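Local atomic coordinates of putative phosphoglycolate phosphatase (Lactobacillus delbrueckii, PDB entry 2HI0), a protein that probably hydrolyses phosphoglycolate to glycolate and phosphate, as a member of the haloacid dehalogenase-like hydrolases. Residues A7-D12 with D117-L122. Sequence-based numbering, arbitrary orientation.
With NA (sodium ion), chain C.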
loop_
_atom_site.group_PDB
_atom_site.type_symbol
_atom_site.label_atom_id
_atom_site.label_comp_id
_atom_site.label_asym_id
_atom_site.label_seq_id
_atom_site.Cartn_x
_atom_site.Cartn_y
_atom_site.Cartn_z
ATOM N N ALA A 7 13.286 -6.151 -6.571
ATOM C CA ALA A 7 12.325 -5.019 -6.621
ATOM C C ALA A 7 11.166 -5.443 -5.748
ATOM O O ALA A 7 10.562 -6.486 -5.971
ATOM C CB ALA A 7 11.835 -4.719 -8.080
ATOM N N ILE A 8 10.926 -4.637 -4.720
ATOM C CA ILE A 8 9.937 -4.893 -3.677
ATOM C C ILE A 8 8.852 -3.834 -3.854
ATOM O O ILE A 8 9.136 -2.627 -3.747
ATOM C CB ILE A 8 10.566 -4.800 -2.288
ATOM C CG1 ILE A 8 11.768 -5.718 -2.167
ATOM C CG2 ILE A 8 9.529 -5.170 -1.219
ATOM C CD1 ILE A 8 12.545 -5.453 -0.820
ATOM N N PHE A 9 7.627 -4.288 -4.145
ATOM C CA PHE A 9 6.512 -3.418 -4.491
ATOM C C PHE A 9 5.473 -3.368 -3.362
ATOM O O PHE A 9 5.110 -4.390 -2.753
ATOM C CB PHE A 9 5.752 -3.938 -5.708
ATOM C CG PHE A 9 6.571 -3.995 -6.967
ATOM C CD1 PHE A 9 7.443 -5.037 -7.197
ATOM C CD2 PHE A 9 6.513 -2.969 -7.877
ATOM C CE1 PHE A 9 8.188 -5.080 -8.351
ATOM C CE2 PHE A 9 7.262 -3.038 -9.051
ATOM C CZ PHE A 9 8.096 -4.078 -9.258
ATOM N N ASP A 10 4.970 -2.175 -3.128
ATOM C CA ASP A 10 3.659 -2.027 -2.442
ATOM C C ASP A 10 2.548 -2.529 -3.404
ATOM O O ASP A 10 2.781 -2.728 -4.605
ATOM C CB ASP A 10 3.413 -0.570 -2.091
ATOM C CG ASP A 10 2.218 -0.381 -1.171
ATOM O OD1 ASP A 10 1.889 -1.260 -0.343
ATOM O OD2 ASP A 10 1.581 0.670 -1.321
HETATM N N MSE A 11 1.364 -2.822 -2.880
HETATM C CA MSE A 11 0.259 -3.349 -3.674
HETATM C C MSE A 11 -0.709 -2.225 -4.089
HETATM O O MSE A 11 -0.814 -1.927 -5.300
HETATM C CB MSE A 11 -0.475 -4.461 -2.917
HETATM C CG MSE A 11 -1.703 -4.933 -3.609
HETATM SE SE MSE A 11 -2.289 -6.624 -2.930
HETATM C CE MSE A 11 -1.203 -7.908 -3.891
ATOM N N ASP A 12 -1.393 -1.625 -3.099
ATOM C CA ASP A 12 -2.429 -0.609 -3.354
ATOM C C ASP A 12 -1.868 0.595 -4.076
ATOM O O ASP A 12 -0.867 1.148 -3.631
ATOM C CB ASP A 12 -3.064 -0.109 -2.052
ATOM C CG ASP A 12 -3.913 -1.119 -1.379
ATOM O OD1 ASP A 12 -4.926 -1.549 -1.924
ATOM O OD2 ASP A 12 -3.580 -1.464 -0.219
ATOM N N ASP A 117 3.159 -6.773 -17.897
ATOM C CA ASP A 117 4.318 -6.748 -18.769
ATOM C C ASP A 117 5.601 -6.423 -17.975
ATOM O O ASP A 117 6.637 -7.014 -18.200
ATOM C CB ASP A 117 4.187 -5.700 -19.897
ATOM C CG ASP A 117 3.130 -6.050 -20.992
ATOM O OD1 ASP A 117 2.663 -7.194 -21.105
ATOM O OD2 ASP A 117 2.775 -5.122 -21.757
ATOM N N LEU A 118 5.516 -5.464 -17.071
ATOM C CA LEU A 118 6.656 -5.118 -16.225
ATOM C C LEU A 118 7.201 -6.317 -15.490
ATOM O O LEU A 118 8.408 -6.552 -15.460
ATOM C CB LEU A 118 6.247 -4.011 -15.230
ATOM C CG LEU A 118 7.222 -3.571 -14.109
ATOM C CD1 LEU A 118 8.457 -2.893 -14.639
ATOM C CD2 LEU A 118 6.477 -2.670 -13.061
HETATM N N MSE A 119 6.310 -7.062 -14.854
HETATM C CA MSE A 119 6.735 -8.245 -14.064
HETATM C C MSE A 119 7.399 -9.331 -14.922
HETATM O O MSE A 119 8.443 -9.901 -14.559
HETATM C CB MSE A 119 5.585 -8.820 -13.208
HETATM C CG MSE A 119 4.991 -7.793 -12.207
HETATM SE SE MSE A 119 6.289 -6.814 -11.118
HETATM C CE MSE A 119 5.067 -5.578 -10.238
ATOM N N LYS A 120 6.811 -9.588 -16.072
ATOM C CA LYS A 120 7.372 -10.538 -17.028
ATOM C C LYS A 120 8.770 -10.106 -17.444
ATOM O O LYS A 120 9.700 -10.933 -17.501
ATOM C CB LYS A 120 6.430 -10.623 -18.239
ATOM C CG LYS A 120 6.862 -11.554 -19.352
ATOM C CD LYS A 120 5.739 -11.705 -20.403
ATOM N N ASN A 121 8.910 -8.810 -17.760
ATOM C CA ASN A 121 10.153 -8.287 -18.287
ATOM C C ASN A 121 11.218 -8.303 -17.211
ATOM O O ASN A 121 12.381 -8.644 -17.474
ATOM C CB ASN A 121 9.981 -6.856 -18.796
ATOM C CG ASN A 121 9.138 -6.760 -20.076
ATOM O OD1 ASN A 121 8.829 -7.772 -20.722
ATOM N ND2 ASN A 121 8.728 -5.535 -20.418
ATOM N N LEU A 122 10.851 -7.909 -15.987
ATOM C CA LEU A 122 11.872 -7.892 -14.914
ATOM C C LEU A 122 12.364 -9.308 -14.590
ATOM O O LEU A 122 13.558 -9.509 -14.338
ATOM C CB LEU A 122 11.344 -7.188 -13.664
ATOM C CG LEU A 122 11.093 -5.668 -13.746
ATOM C CD1 LEU A 122 10.404 -5.253 -12.458
ATOM C CD2 LEU A 122 12.345 -4.830 -13.999
HETATM NA NA NA C . 0.012 2.050 -1.475
HETATM O O HOH W 1 1.445 3.280 0.444
#
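F9, on strand 7-9, meets L118, M119 and L122 of helix 117-122, which runs nearly antiparallel to it. Their N-to-C directions make an angle of 158°, and the axes of these short segments come within 12.0 Å. This is the Rossmann-like core of the HAD fold, a helix packed on a central strand of the parallel sheet. Side chains from both segments fill the distance. With CG anti to the carbonyl carbon (chi1 -62°), the F9 ring is set among the ends of L118, M119 and L122. The M119 chain bends at chi2 and lays its methyl over one ring face, with CE 3.5 Å from the F9 centroid. The methyl sits 10° off the ring normal. M119 SE lies oblique to the ring, 4.2 Å from the F9 centroid, a Met-aromatic contact. L122 comes to the ring edge, its CD1 4.1 Å from F9 CZ. L118 CD2 approaches F9 CE2 obliquely. I237 of helix 230-238 also touches F9 and L122. Cutting F9 back to an alanine would remove the ring, and is likely to leave the M119 methyl without its aromatic face and open a gap between strand and helix. Just past F9 the chain enters the sodium site, completed by D190. D10 and D12 fit the HAD-type DxDx(T/V) pattern, consistent with an active-site position. D10 OD2 binds the sodium ion at 2.1 Å, and the backbone D12 O binds it at 2.5 Å.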